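Local coordinates for type III secretion system effector protein ExoU (Pseudomonas fluorescens, PDB 4QMK) that is delivered by type III secretion, probably hydrolyses membrane phospholipids as a patatin-like phospholipase, and localises to the plasma membrane through a phosphatidylinositol 4,5-bisphosphate binding domain, at residues 47-52 with 439-444; 85-90 with 420-425; 474-479 with 521-526; 574-579 with 603-608. All blocks are in the same frame, centred on the assembly; numbering follows the deposited sequence.

Contact 1: 47-52 with 439-444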
loop_
_atom_site.group_PDB
_atom_site.type_symbol
_atom_site.label_atom_id
_atom_site.label_comp_id
_atom_site.label_asym_id
_atom_site.label_seq_id
_atom_site.Cartn_x
_atom_site.Cartn_y
_atom_site.Cartn_z
ATOM N N LEU A 47 -34.691 10.082 27.503
ATOM C CA LEU A 47 -34.622 11.464 27.223
ATOM C C LEU A 47 -35.833 12.193 27.747
ATOM O O LEU A 47 -36.952 11.787 27.440
ATOM C CB LEU A 47 -34.549 11.668 25.726
ATOM C CG LEU A 47 -34.691 13.118 25.266
ATOM C CD1 LEU A 47 -33.424 13.859 25.618
ATOM C CD2 LEU A 47 -34.898 13.145 23.770
ATOM N N SER A 48 -35.606 13.282 28.493
ATOM C CA SER A 48 -36.670 14.127 28.973
ATOM C C SER A 48 -36.361 15.589 28.648
ATOM O O SER A 48 -35.198 16.012 28.634
ATOM C CB SER A 48 -36.832 14.005 30.473
ATOM O OG SER A 48 -37.232 12.705 30.892
ATOM N N ILE A 49 -37.413 16.359 28.406
ATOM C CA ILE A 49 -37.285 17.732 28.052
ATOM C C ILE A 49 -38.294 18.556 28.815
ATOM O O ILE A 49 -39.498 18.260 28.738
ATOM C CB ILE A 49 -37.573 17.937 26.581
ATOM C CG1 ILE A 49 -36.646 17.093 25.734
ATOM C CG2 ILE A 49 -37.374 19.410 26.217
ATOM C CD1 ILE A 49 -36.888 17.247 24.239
ATOM N N TYR A 50 -37.814 19.582 29.547
ATOM C CA TYR A 50 -38.697 20.469 30.333
ATOM C C TYR A 50 -38.506 21.907 29.872
ATOM O O TYR A 50 -37.396 22.285 29.450
ATOM C CB TYR A 50 -38.359 20.429 31.825
ATOM C CG TYR A 50 -38.431 19.071 32.508
ATOM C CD1 TYR A 50 -37.301 18.249 32.590
ATOM C CD2 TYR A 50 -39.571 18.665 33.156
ATOM C CE1 TYR A 50 -37.358 17.007 33.214
ATOM C CE2 TYR A 50 -39.640 17.449 33.779
ATOM C CZ TYR A 50 -38.535 16.613 33.795
ATOM O OH TYR A 50 -38.614 15.419 34.460
ATOM N N ARG A 51 -39.556 22.717 29.980
ATOM C CA ARG A 51 -39.463 24.138 29.651
ATOM C C ARG A 51 -39.889 25.011 30.821
ATOM O O ARG A 51 -40.918 24.778 31.450
ATOM C CB ARG A 51 -40.303 24.485 28.413
ATOM C CG ARG A 51 -40.389 25.995 28.135
ATOM C CD ARG A 51 -40.811 26.342 26.701
ATOM N NE ARG A 51 -42.064 25.704 26.403
ATOM C CZ ARG A 51 -42.403 25.233 25.220
ATOM N NH1 ARG A 51 -41.600 25.333 24.159
ATOM N NH2 ARG A 51 -43.566 24.638 25.107
ATOM N N HIS A 52 -39.092 26.037 31.095
ATOM C CA HIS A 52 -39.402 27.014 32.153
ATOM C C HIS A 52 -40.256 28.147 31.579
ATOM O O HIS A 52 -40.594 28.150 30.415
ATOM C CB HIS A 52 -38.083 27.564 32.741
ATOM C CG HIS A 52 -37.270 26.535 33.458
ATOM N ND1 HIS A 52 -36.294 25.787 32.839
ATOM C CD2 HIS A 52 -37.307 26.112 34.740
ATOM C CE1 HIS A 52 -35.763 24.942 33.706
ATOM N NE2 HIS A 52 -36.358 25.125 34.869
ATOM N N PRO A 439 -31.026 27.849 25.673
ATOM C CA PRO A 439 -31.853 29.060 25.667
ATOM C C PRO A 439 -33.220 28.823 25.134
ATOM O O PRO A 439 -34.121 29.576 25.452
ATOM C CB PRO A 439 -31.125 29.973 24.698
ATOM C CG PRO A 439 -29.699 29.572 24.808
ATOM C CD PRO A 439 -29.706 28.076 25.042
ATOM N N SER A 440 -33.397 27.847 24.260
ATOM C CA SER A 440 -34.749 27.581 23.746
ATOM C C SER A 440 -34.922 26.162 23.308
ATOM O O SER A 440 -33.961 25.407 23.159
ATOM C CB SER A 440 -35.048 28.439 22.519
ATOM O OG SER A 440 -34.174 28.088 21.458
ATOM N N LEU A 441 -36.167 25.822 23.018
ATOM C CA LEU A 441 -36.473 24.496 22.527
ATOM C C LEU A 441 -35.810 24.273 21.194
ATOM O O LEU A 441 -35.378 23.171 20.892
ATOM C CB LEU A 441 -37.957 24.300 22.406
ATOM C CG LEU A 441 -38.387 22.979 21.778
ATOM C CD1 LEU A 441 -37.854 21.805 22.569
ATOM C CD2 LEU A 441 -39.898 22.951 21.766
ATOM N N ASN A 442 -35.704 25.308 20.382
ATOM C CA ASN A 442 -35.067 25.120 19.085
ATOM C C ASN A 442 -33.583 24.741 19.213
ATOM O O ASN A 442 -33.112 23.879 18.498
ATOM C CB ASN A 442 -35.226 26.354 18.233
ATOM C CG ASN A 442 -34.586 26.210 16.891
ATOM O OD1 ASN A 442 -34.996 25.393 16.096
ATOM N ND2 ASN A 442 -33.560 26.973 16.644
ATOM N N ASP A 443 -32.855 25.396 20.115
ATOM C CA ASP A 443 -31.435 25.108 20.326
ATOM C C ASP A 443 -31.195 23.689 20.848
ATOM O O ASP A 443 -30.215 23.048 20.491
ATOM C CB ASP A 443 -30.826 26.118 21.298
ATOM C CG ASP A 443 -30.680 27.482 20.695
ATOM O OD1 ASP A 443 -30.233 27.581 19.539
ATOM O OD2 ASP A 443 -31.017 28.463 21.373
ATOM N N ALA A 444 -32.103 23.201 21.674
ATOM C CA ALA A 444 -32.044 21.823 22.131
ATOM C C ALA A 444 -32.258 20.880 20.935
ATOM O O ALA A 444 -31.505 19.924 20.762
ATOM C CB ALA A 444 -33.088 21.588 23.211
#
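Leu441 reaches across to strand 47-51 and meets Ile49 and Arg51 with its two branches. The closer touch is with Arg51. Leu441 CD2 lies 3.8 Å from Arg51 NH1, obliquely to the guanidinium group, and the two side chains cross at about a right angle. The bend of the Arg51 chain at chi3 (56°) brings NH1 to the leucine methyl. Its charge is met outside the two segments: NH2 forms a salt bridge with Asp463. Arg51 and Leu441 both also touch Ala465 of helix 464-491, so this side is well packed.

The Ile49 side is looser. Ile49 CG2 stands 4.4 Å from Leu441 CD1, an apolar touch without close fit. Toward solvent lies the partly exposed helix start at Ser440, whose CB points away from the strand. Ser440 is the N-cap. Its OG accepts from Asp443 N at 3.3 Å with a nearly straight bond (165°), and it donates weakly to Asp443 OD2.

Helix 441-446 follows edge strand 434-438 after a two-residue link. Leu441 of this short N-capped helix packs on strand 47-51, an inner strand of the same four-stranded antiparallel sheet.

Contact 2: 85-90 with 420-425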
loop_
_atom_site.group_PDB
_atom_site.type_symbol
_atom_site.label_atom_id
_atom_site.label_comp_id
_atom_site.label_asym_id
_atom_site.label_seq_id
_atom_site.Cartn_x
_atom_site.Cartn_y
_atom_site.Cartn_z
ATOM N N VAL A 85 -17.496 -10.806 28.430
ATOM C CA VAL A 85 -18.282 -11.000 27.217
ATOM C C VAL A 85 -19.662 -11.653 27.493
ATOM O O VAL A 85 -20.663 -11.357 26.799
ATOM C CB VAL A 85 -17.546 -11.887 26.232
ATOM C CG1 VAL A 85 -18.373 -12.070 24.952
ATOM C CG2 VAL A 85 -16.185 -11.299 25.948
ATOM N N GLN A 86 -19.710 -12.552 28.481
ATOM C CA GLN A 86 -20.959 -13.136 28.869
ATOM C C GLN A 86 -21.906 -12.026 29.293
ATOM O O GLN A 86 -23.025 -11.933 28.796
ATOM C CB GLN A 86 -20.758 -14.160 29.988
ATOM C CG GLN A 86 -19.991 -15.385 29.556
ATOM C CD GLN A 86 -19.242 -16.044 30.704
ATOM O OE1 GLN A 86 -19.646 -15.944 31.869
ATOM N NE2 GLN A 86 -18.179 -16.776 30.375
ATOM N N ALA A 87 -21.434 -11.171 30.191
ATOM C CA ALA A 87 -22.207 -10.002 30.679
ATOM C C ALA A 87 -22.692 -9.112 29.561
ATOM O O ALA A 87 -23.816 -8.681 29.592
ATOM C CB ALA A 87 -21.375 -9.179 31.640
ATOM N N LEU A 88 -21.857 -8.830 28.564
ATOM C CA LEU A 88 -22.326 -7.980 27.449
ATOM C C LEU A 88 -23.457 -8.609 26.634
ATOM O O LEU A 88 -24.456 -7.956 26.340
ATOM C CB LEU A 88 -21.190 -7.604 26.516
ATOM C CG LEU A 88 -20.247 -6.557 27.081
ATOM C CD1 LEU A 88 -19.016 -6.484 26.202
ATOM C CD2 LEU A 88 -20.919 -5.206 27.163
ATOM N N GLU A 89 -23.306 -9.886 26.316
ATOM C CA GLU A 89 -24.240 -10.591 25.450
ATOM C C GLU A 89 -25.550 -10.829 26.176
ATOM O O GLU A 89 -26.624 -10.515 25.665
ATOM C CB GLU A 89 -23.615 -11.914 25.015
ATOM C CG GLU A 89 -24.074 -12.431 23.669
ATOM C CD GLU A 89 -23.426 -13.765 23.349
ATOM O OE1 GLU A 89 -23.744 -14.767 24.039
ATOM O OE2 GLU A 89 -22.614 -13.816 22.396
ATOM N N GLU A 90 -25.450 -11.376 27.382
ATOM C CA GLU A 90 -26.620 -11.636 28.246
ATOM C C GLU A 90 -27.464 -10.370 28.526
ATOM O O GLU A 90 -28.602 -10.458 28.923
ATOM C CB GLU A 90 -26.139 -12.306 29.526
ATOM C CG GLU A 90 -26.801 -11.868 30.815
ATOM C CD GLU A 90 -25.976 -12.323 32.012
ATOM O OE1 GLU A 90 -25.404 -13.456 31.921
ATOM O OE2 GLU A 90 -25.863 -11.536 33.011
ATOM N N GLN A 420 -20.215 -10.760 36.928
ATOM C CA GLN A 420 -20.972 -9.992 37.883
ATOM C C GLN A 420 -20.580 -8.512 37.921
ATOM O O GLN A 420 -21.449 -7.666 37.973
ATOM C CB GLN A 420 -20.798 -10.558 39.261
ATOM C CG GLN A 420 -21.515 -11.849 39.472
ATOM C CD GLN A 420 -21.353 -12.337 40.883
ATOM O OE1 GLN A 420 -20.446 -11.892 41.623
ATOM N NE2 GLN A 420 -22.224 -13.263 41.277
ATOM N N THR A 421 -19.280 -8.224 37.888
ATOM C CA THR A 421 -18.782 -6.895 38.039
ATOM C C THR A 421 -19.256 -6.042 36.867
ATOM O O THR A 421 -19.818 -4.975 37.041
ATOM C CB THR A 421 -17.246 -6.909 38.129
ATOM O OG1 THR A 421 -16.845 -7.587 39.318
ATOM C CG2 THR A 421 -16.689 -5.510 38.216
ATOM N N VAL A 422 -19.079 -6.565 35.680
ATOM C CA VAL A 422 -19.468 -5.894 34.486
ATOM C C VAL A 422 -20.987 -5.696 34.406
ATOM O O VAL A 422 -21.449 -4.578 34.037
ATOM C CB VAL A 422 -18.965 -6.649 33.288
ATOM C CG1 VAL A 422 -19.575 -6.128 32.010
ATOM C CG2 VAL A 422 -17.451 -6.561 33.246
ATOM N N SER A 423 -21.760 -6.746 34.726
ATOM C CA SER A 423 -23.219 -6.618 34.808
ATOM C C SER A 423 -23.548 -5.484 35.770
ATOM O O SER A 423 -24.411 -4.659 35.485
ATOM C CB SER A 423 -23.898 -7.904 35.337
ATOM O OG SER A 423 -24.104 -8.853 34.313
ATOM N N GLY A 424 -22.852 -5.445 36.908
ATOM C CA GLY A 424 -23.090 -4.393 37.904
ATOM C C GLY A 424 -22.778 -3.033 37.308
ATOM O O GLY A 424 -23.519 -2.084 37.465
ATOM N N HIS A 425 -21.698 -2.973 36.547
ATOM C CA HIS A 425 -21.300 -1.755 35.983
ATOM C C HIS A 425 -22.318 -1.295 34.916
ATOM O O HIS A 425 -22.703 -0.143 34.870
ATOM C CB HIS A 425 -19.922 -1.908 35.391
ATOM C CG HIS A 425 -19.427 -0.669 34.743
ATOM N ND1 HIS A 425 -19.615 -0.410 33.412
ATOM C CD2 HIS A 425 -18.791 0.406 35.249
ATOM C CE1 HIS A 425 -19.098 0.768 33.115
ATOM N NE2 HIS A 425 -18.611 1.290 34.220
#
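Ser423 OG has neighbours on both helices. Across the contact it lies 3.5 Å from Glu90 OE2 and 3.8 Å from Ala87 CB. Within its own helix it makes a weak hydrogen bond to Arg419 O, one turn earlier. The torsion explains this: OG stands beside the backbone N (chi1 -83°), where it can turn back to that carbonyl. Glu90 has a firmer partner for its other oxygen, since OE1 forms a salt bridge with Arg419. Arg419 therefore serves both residues, one through its backbone and one through its side chain. Glu90 is exposed, so the polar side faces solvent.

The buried side is apolar. The methyl of Ala87 points at the second helix and meets Val422 CG1 at 3.6 Å. Val422 CB is also close, 3.9 Å from Ala87 CB. CG1, anti to the backbone N (chi1 169°), is the valine branch turned to Ala87. The small Ala87 side chain is consistent with the close approach of the helices. The CA atoms of Ala87 and Ser423 are 5.4 Å apart, and the axes of the two short segments approach to 8.3 Å with a crossing angle of -42°.

Helix 81-90 is the connection in a beta-alpha-beta crossover between parallel neighbours 68-72 and 99-103 of the mixed sheet, in the patatin-like region. Val85 packs on helix 119-127. Helix 408-431 crosses helix 81-90, with Val422 resting on Leu385 of strand 382-389. Leu88 reaches Leu426 and extends the apolar side of the helix pair.

Contact 3: 474-479 with 521-526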
loop_
_atom_site.group_PDB
_atom_site.type_symbol
_atom_site.label_atom_id
_atom_site.label_comp_id
_atom_site.label_asym_id
_atom_site.label_seq_id
_atom_site.Cartn_x
_atom_site.Cartn_y
_atom_site.Cartn_z
ATOM N N LYS A 474 -36.845 19.074 9.035
ATOM C CA LYS A 474 -37.322 18.340 7.869
ATOM C C LYS A 474 -36.845 19.069 6.611
ATOM O O LYS A 474 -36.313 18.442 5.697
ATOM C CB LYS A 474 -38.845 18.213 7.831
ATOM C CG LYS A 474 -39.279 17.012 7.029
ATOM C CD LYS A 474 -40.747 16.977 6.612
ATOM C CE LYS A 474 -40.987 15.665 5.849
ATOM N NZ LYS A 474 -42.321 15.505 5.201
ATOM N N ASP A 475 -37.004 20.387 6.551
ATOM C CA ASP A 475 -36.546 21.081 5.371
ATOM C C ASP A 475 -35.055 20.892 5.187
ATOM O O ASP A 475 -34.602 20.732 4.074
ATOM C CB ASP A 475 -36.816 22.586 5.420
ATOM C CG ASP A 475 -38.273 22.935 5.469
ATOM O OD1 ASP A 475 -39.148 22.137 5.051
ATOM O OD2 ASP A 475 -38.541 24.039 5.950
ATOM N N ALA A 476 -34.267 20.922 6.262
ATOM C CA ALA A 476 -32.833 20.754 6.097
ATOM C C ALA A 476 -32.491 19.366 5.636
ATOM O O ALA A 476 -31.598 19.239 4.825
ATOM C CB ALA A 476 -32.101 21.095 7.375
ATOM N N GLN A 477 -33.154 18.316 6.156
ATOM C CA GLN A 477 -32.965 16.962 5.611
ATOM C C GLN A 477 -33.247 16.964 4.113
ATOM O O GLN A 477 -32.539 16.331 3.354
ATOM C CB GLN A 477 -33.884 15.887 6.273
ATOM C CG GLN A 477 -33.341 15.201 7.540
ATOM C CD GLN A 477 -34.383 14.931 8.687
ATOM O OE1 GLN A 477 -35.613 15.216 8.592
ATOM N NE2 GLN A 477 -33.850 14.415 9.825
ATOM N N GLN A 478 -34.254 17.698 3.656
ATOM C CA GLN A 478 -34.539 17.699 2.222
ATOM C C GLN A 478 -33.523 18.471 1.401
ATOM O O GLN A 478 -33.124 18.025 0.330
ATOM C CB GLN A 478 -35.946 18.196 1.935
ATOM C CG GLN A 478 -36.995 17.269 2.513
ATOM C CD GLN A 478 -38.427 17.777 2.361
ATOM O OE1 GLN A 478 -38.707 18.883 1.826
ATOM N NE2 GLN A 478 -39.363 16.952 2.821
ATOM N N ALA A 479 -33.075 19.615 1.880
ATOM C CA ALA A 479 -32.136 20.393 1.095
ATOM C C ALA A 479 -30.813 19.664 1.031
ATOM O O ALA A 479 -30.159 19.709 -0.019
ATOM C CB ALA A 479 -31.954 21.764 1.701
ATOM N N GLU A 521 -23.788 27.962 10.284
ATOM C CA GLU A 521 -22.716 27.160 10.886
ATOM C C GLU A 521 -23.157 25.718 11.013
ATOM O O GLU A 521 -22.370 24.785 10.830
ATOM C CB GLU A 521 -22.369 27.573 12.328
ATOM C CG GLU A 521 -22.131 29.016 12.674
ATOM C CD GLU A 521 -21.853 29.149 14.199
ATOM O OE1 GLU A 521 -22.743 29.662 14.953
ATOM O OE2 GLU A 521 -20.770 28.670 14.658
ATOM N N TRP A 522 -24.393 25.537 11.435
ATOM C CA TRP A 522 -24.912 24.197 11.664
ATOM C C TRP A 522 -24.933 23.347 10.384
ATOM O O TRP A 522 -24.404 22.219 10.356
ATOM C CB TRP A 522 -26.256 24.298 12.289
ATOM C CG TRP A 522 -26.838 23.013 12.721
ATOM C CD1 TRP A 522 -26.807 22.490 13.964
ATOM C CD2 TRP A 522 -27.680 22.150 11.944
ATOM N NE1 TRP A 522 -27.536 21.318 14.017
ATOM C CE2 TRP A 522 -28.072 21.096 12.774
ATOM C CE3 TRP A 522 -28.179 22.198 10.632
ATOM C CZ2 TRP A 522 -28.901 20.111 12.343
ATOM C CZ3 TRP A 522 -28.998 21.147 10.183
ATOM C CH2 TRP A 522 -29.336 20.149 11.023
ATOM N N LEU A 523 -25.460 23.905 9.313
ATOM C CA LEU A 523 -25.529 23.200 8.050
ATOM C C LEU A 523 -24.146 22.913 7.582
ATOM O O LEU A 523 -23.904 21.881 6.948
ATOM C CB LEU A 523 -26.243 24.050 6.998
ATOM C CG LEU A 523 -27.717 24.261 7.326
ATOM C CD1 LEU A 523 -28.182 25.504 6.660
ATOM C CD2 LEU A 523 -28.531 23.035 6.908
ATOM N N GLY A 524 -23.239 23.854 7.830
ATOM C CA GLY A 524 -21.851 23.656 7.445
ATOM C C GLY A 524 -21.211 22.445 8.145
ATOM O O GLY A 524 -20.404 21.727 7.555
ATOM N N LYS A 525 -21.589 22.215 9.400
ATOM C CA LYS A 525 -21.140 21.023 10.112
ATOM C C LYS A 525 -21.703 19.816 9.441
ATOM O O LYS A 525 -21.032 18.810 9.347
ATOM C CB LYS A 525 -21.628 20.936 11.564
ATOM C CG LYS A 525 -21.430 22.111 12.501
ATOM C CD LYS A 525 -20.017 22.380 12.787
ATOM C CE LYS A 525 -19.889 23.625 13.650
ATOM N NZ LYS A 525 -20.417 23.375 15.000
ATOM N N ARG A 526 -22.970 19.864 9.033
ATOM C CA ARG A 526 -23.617 18.628 8.433
ATOM C C ARG A 526 -22.953 18.239 7.162
ATOM O O ARG A 526 -22.833 17.055 6.855
ATOM C CB ARG A 526 -25.094 18.805 8.194
ATOM C CG ARG A 526 -25.932 19.085 9.445
ATOM C CD ARG A 526 -25.846 18.070 10.577
ATOM N NE ARG A 526 -24.550 17.837 11.270
ATOM C CZ ARG A 526 -24.040 18.548 12.279
ATOM N NH1 ARG A 526 -22.901 18.138 12.853
ATOM N NH2 ARG A 526 -24.630 19.666 12.715
#
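Ala476 CB makes the apolar contact, touching Leu523 and Trp522. It points at helix 517-526. Leu523 CD2 is 4.1 Å from Ala476 CB, and Trp522 CZ3 is 4.2 Å from it. The methyl meets the indole obliquely. Trp522 CG lies anti to its own backbone N (chi1 -173°), and this carries the six-membered ring toward Ala476 although the side chain leaves the backbone in another direction. Leu523 CG stands at the indole edge, in its plane, so the two residues pack on each other as well. All three touching residues are buried.

This is helix-to-helix packing in an all-helical part of the chain. Helix 501-513 fills in beside the pair: Ala476 also touches Leu513, and Leu523 touches Leu510 as well as Val556 of helix 555-585.

The polar part lies on the tryptophan. Trp522 NE1 is hydrogen-bonded to Met446 O, which ties the indole to the end of helix 441-446.

The charged part involves Arg526. Its NH2 sits over one face of the Trp522 indole, 3.6 Å above the plane and offset toward the rim. NH1 of the same residue forms a salt bridge with Glu324.

Contact 4: 574-579 with 603-608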
loop_
_atom_site.group_PDB
_atom_site.type_symbol
_atom_site.label_atom_id
_atom_site.label_comp_id
_atom_site.label_asym_id
_atom_site.label_seq_id
_atom_site.Cartn_x
_atom_site.Cartn_y
_atom_site.Cartn_z
ATOM N N GLU A 574 -3.594 16.009 17.295
ATOM C CA GLU A 574 -3.617 14.689 17.931
ATOM C C GLU A 574 -2.452 13.859 17.439
ATOM O O GLU A 574 -1.784 13.189 18.203
ATOM C CB GLU A 574 -4.919 13.972 17.646
ATOM C CG GLU A 574 -5.880 13.921 18.820
ATOM C CD GLU A 574 -6.316 15.280 19.323
ATOM O OE1 GLU A 574 -6.870 16.072 18.520
ATOM O OE2 GLU A 574 -6.142 15.540 20.540
ATOM N N ASN A 575 -2.187 13.937 16.160
ATOM C CA ASN A 575 -1.116 13.194 15.614
ATOM C C ASN A 575 0.248 13.621 16.107
ATOM O O ASN A 575 1.046 12.763 16.462
ATOM C CB ASN A 575 -1.226 13.171 14.132
ATOM C CG ASN A 575 -2.353 12.258 13.684
ATOM O OD1 ASN A 575 -2.580 11.242 14.297
ATOM N ND2 ASN A 575 -3.077 12.630 12.665
ATOM N N PHE A 576 0.452 14.945 16.227
ATOM C CA PHE A 576 1.694 15.521 16.618
ATOM C C PHE A 576 1.938 15.129 18.063
ATOM O O PHE A 576 3.057 14.722 18.439
ATOM C CB PHE A 576 1.648 17.032 16.447
ATOM C CG PHE A 576 2.885 17.722 16.896
ATOM C CD1 PHE A 576 4.015 17.709 16.119
ATOM C CD2 PHE A 576 2.925 18.344 18.108
ATOM C CE1 PHE A 576 5.194 18.285 16.566
ATOM C CE2 PHE A 576 4.084 18.972 18.570
ATOM C CZ PHE A 576 5.232 18.936 17.802
ATOM N N ILE A 577 0.872 15.220 18.850
ATOM C CA ILE A 577 0.889 14.830 20.245
ATOM C C ILE A 577 1.318 13.422 20.432
ATOM O O ILE A 577 2.201 13.131 21.174
ATOM C CB ILE A 577 -0.484 15.030 20.890
ATOM C CG1 ILE A 577 -0.702 16.550 21.115
ATOM C CG2 ILE A 577 -0.562 14.330 22.230
ATOM C CD1 ILE A 577 -2.095 16.967 21.561
ATOM N N ARG A 578 0.714 12.544 19.691
ATOM C CA ARG A 578 0.945 11.102 19.845
ATOM C C ARG A 578 2.325 10.698 19.357
ATOM O O ARG A 578 2.965 9.889 19.944
ATOM C CB ARG A 578 -0.121 10.392 18.996
ATOM C CG ARG A 578 -0.168 8.914 19.206
ATOM C CD ARG A 578 -0.132 8.152 17.911
ATOM N NE ARG A 578 -1.358 8.243 17.156
ATOM C CZ ARG A 578 -1.424 7.971 15.866
ATOM N NH1 ARG A 578 -0.350 7.571 15.215
ATOM N NH2 ARG A 578 -2.560 8.098 15.228
ATOM N N GLU A 579 2.784 11.331 18.300
ATOM C CA GLU A 579 3.963 10.922 17.578
ATOM C C GLU A 579 5.249 11.728 17.906
ATOM O O GLU A 579 6.346 11.277 17.685
ATOM C CB GLU A 579 3.626 11.079 16.090
ATOM C CG GLU A 579 4.180 10.030 15.151
ATOM C CD GLU A 579 3.623 8.622 15.407
ATOM O OE1 GLU A 579 4.441 7.669 15.338
ATOM O OE2 GLU A 579 2.418 8.487 15.717
ATOM N N ARG A 603 -2.105 21.146 25.887
ATOM C CA ARG A 603 -3.329 21.962 26.062
ATOM C C ARG A 603 -3.501 22.955 24.922
ATOM O O ARG A 603 -4.541 23.015 24.302
ATOM C CB ARG A 603 -3.306 22.752 27.354
ATOM C CG ARG A 603 -3.433 21.926 28.605
ATOM C CD ARG A 603 -3.279 22.797 29.857
ATOM N NE ARG A 603 -3.030 21.990 31.063
ATOM C CZ ARG A 603 -1.822 21.600 31.494
ATOM N NH1 ARG A 603 -0.711 21.945 30.840
ATOM N NH2 ARG A 603 -1.724 20.856 32.592
ATOM N N ASP A 604 -2.469 23.734 24.632
ATOM C CA ASP A 604 -2.571 24.748 23.589
ATOM C C ASP A 604 -2.970 24.066 22.286
ATOM O O ASP A 604 -3.760 24.592 21.566
ATOM C CB ASP A 604 -1.247 25.505 23.420
ATOM C CG ASP A 604 -0.848 26.276 24.688
ATOM O OD1 ASP A 604 -1.733 26.581 25.510
ATOM O OD2 ASP A 604 0.359 26.556 24.895
ATOM N N LEU A 605 -2.429 22.874 22.011
ATOM C CA LEU A 605 -2.726 22.168 20.784
ATOM C C LEU A 605 -4.181 21.724 20.757
ATOM O O LEU A 605 -4.784 21.654 19.694
ATOM C CB LEU A 605 -1.831 20.956 20.608
ATOM C CG LEU A 605 -0.488 21.240 19.934
ATOM C CD1 LEU A 605 0.343 19.979 19.920
ATOM C CD2 LEU A 605 -0.615 21.713 18.525
ATOM N N GLY A 606 -4.744 21.412 21.912
ATOM C CA GLY A 606 -6.132 21.055 21.963
ATOM C C GLY A 606 -7.012 22.263 21.703
ATOM O O GLY A 606 -8.184 22.124 21.497
ATOM N N GLU A 607 -6.415 23.444 21.655
ATOM C CA GLU A 607 -7.141 24.683 21.522
ATOM C C GLU A 607 -6.975 25.276 20.113
ATOM O O GLU A 607 -7.589 26.267 19.758
ATOM C CB GLU A 607 -6.529 25.653 22.540
ATOM C CG GLU A 607 -7.500 26.485 23.346
ATOM C CD GLU A 607 -8.236 25.664 24.400
ATOM O OE1 GLU A 607 -8.817 26.281 25.323
ATOM O OE2 GLU A 607 -8.237 24.411 24.309
ATOM N N ALA A 608 -6.137 24.647 19.320
ATOM C CA ALA A 608 -5.753 25.173 18.038
ATOM C C ALA A 608 -6.741 24.922 16.894
ATOM O O ALA A 608 -7.098 23.773 16.615
ATOM C CB ALA A 608 -4.446 24.556 17.667
#
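The Phe576 ring is set by a first torsion of 177°, with CG anti to the backbone N, and Leu605 holds its CG beside the backbone N (chi1 -86°). These turns bring the leucine methyl CD1 to the phenyl ring. CD1 arrives at the ring edge, near its plane, 3.6 Å from Phe576 CD2. Phe576 CE2 is a little farther from it, at 4.1 Å. The two side chains cross at about a right angle.

Ile577 supports the same methyl from the next position on the helix. Its CG1 lies 3.8 Å from Leu605 CD1. Farther out, Ile577 CD1 comes within 4.1 Å of Leu605 CB, as the two chains slide past each other in opposite directions. One leucine thus fits against two successive residues of helix 555-585, and the contact is wholly apolar. Phe576 and Leu605 are buried, while Ile577 is partly exposed.

An ion pair lies away from the contact on the first segment. Arg578 NH1 forms a salt bridge with the adjacent Glu579 OE2 at 3.0 Å. The bond is bent (136° at the hydrogen).

Both segments belong to the C-terminal ExoU family region. Leu605 stands near the end of helix 592-606, just before the chain turns toward helix 611-624. That helix packs on both partners: Phe614 and Val617 touch Leu605, and Leu618 touches Phe576. Trp647, after helix 639-646, meets the Phe576 ring edge-to-face. Ala573 and Ile581, a turn either way along helix 555-585, also touch Leu605.

How the contacts relate
Contacts 1, 3 and 4 are buried, while contact 2 is partly buried with an exposed glutamate at its edge. Contact 1 joins a helix to a strand; the others join helices. Contacts 1 and 3 are neighbours, with centres about 20 Å apart, and helix 464-491 serves both: it packs on contact 1 and supplies one partner of contact 3. Helix 555-585 likewise carries contact 4 and touches contact 3. Contacts 2 and 4 lie on opposite sides of the chain's centre, contact 2 with one segment in the patatin-like region, contact 4 wholly in the C-terminal family region. Contact 2 is nested inside the loop closed by contact 1. Contacts 3 and 4 are apolar across their interfaces; contacts 1 and 2 mix methyl packing with charged side chains.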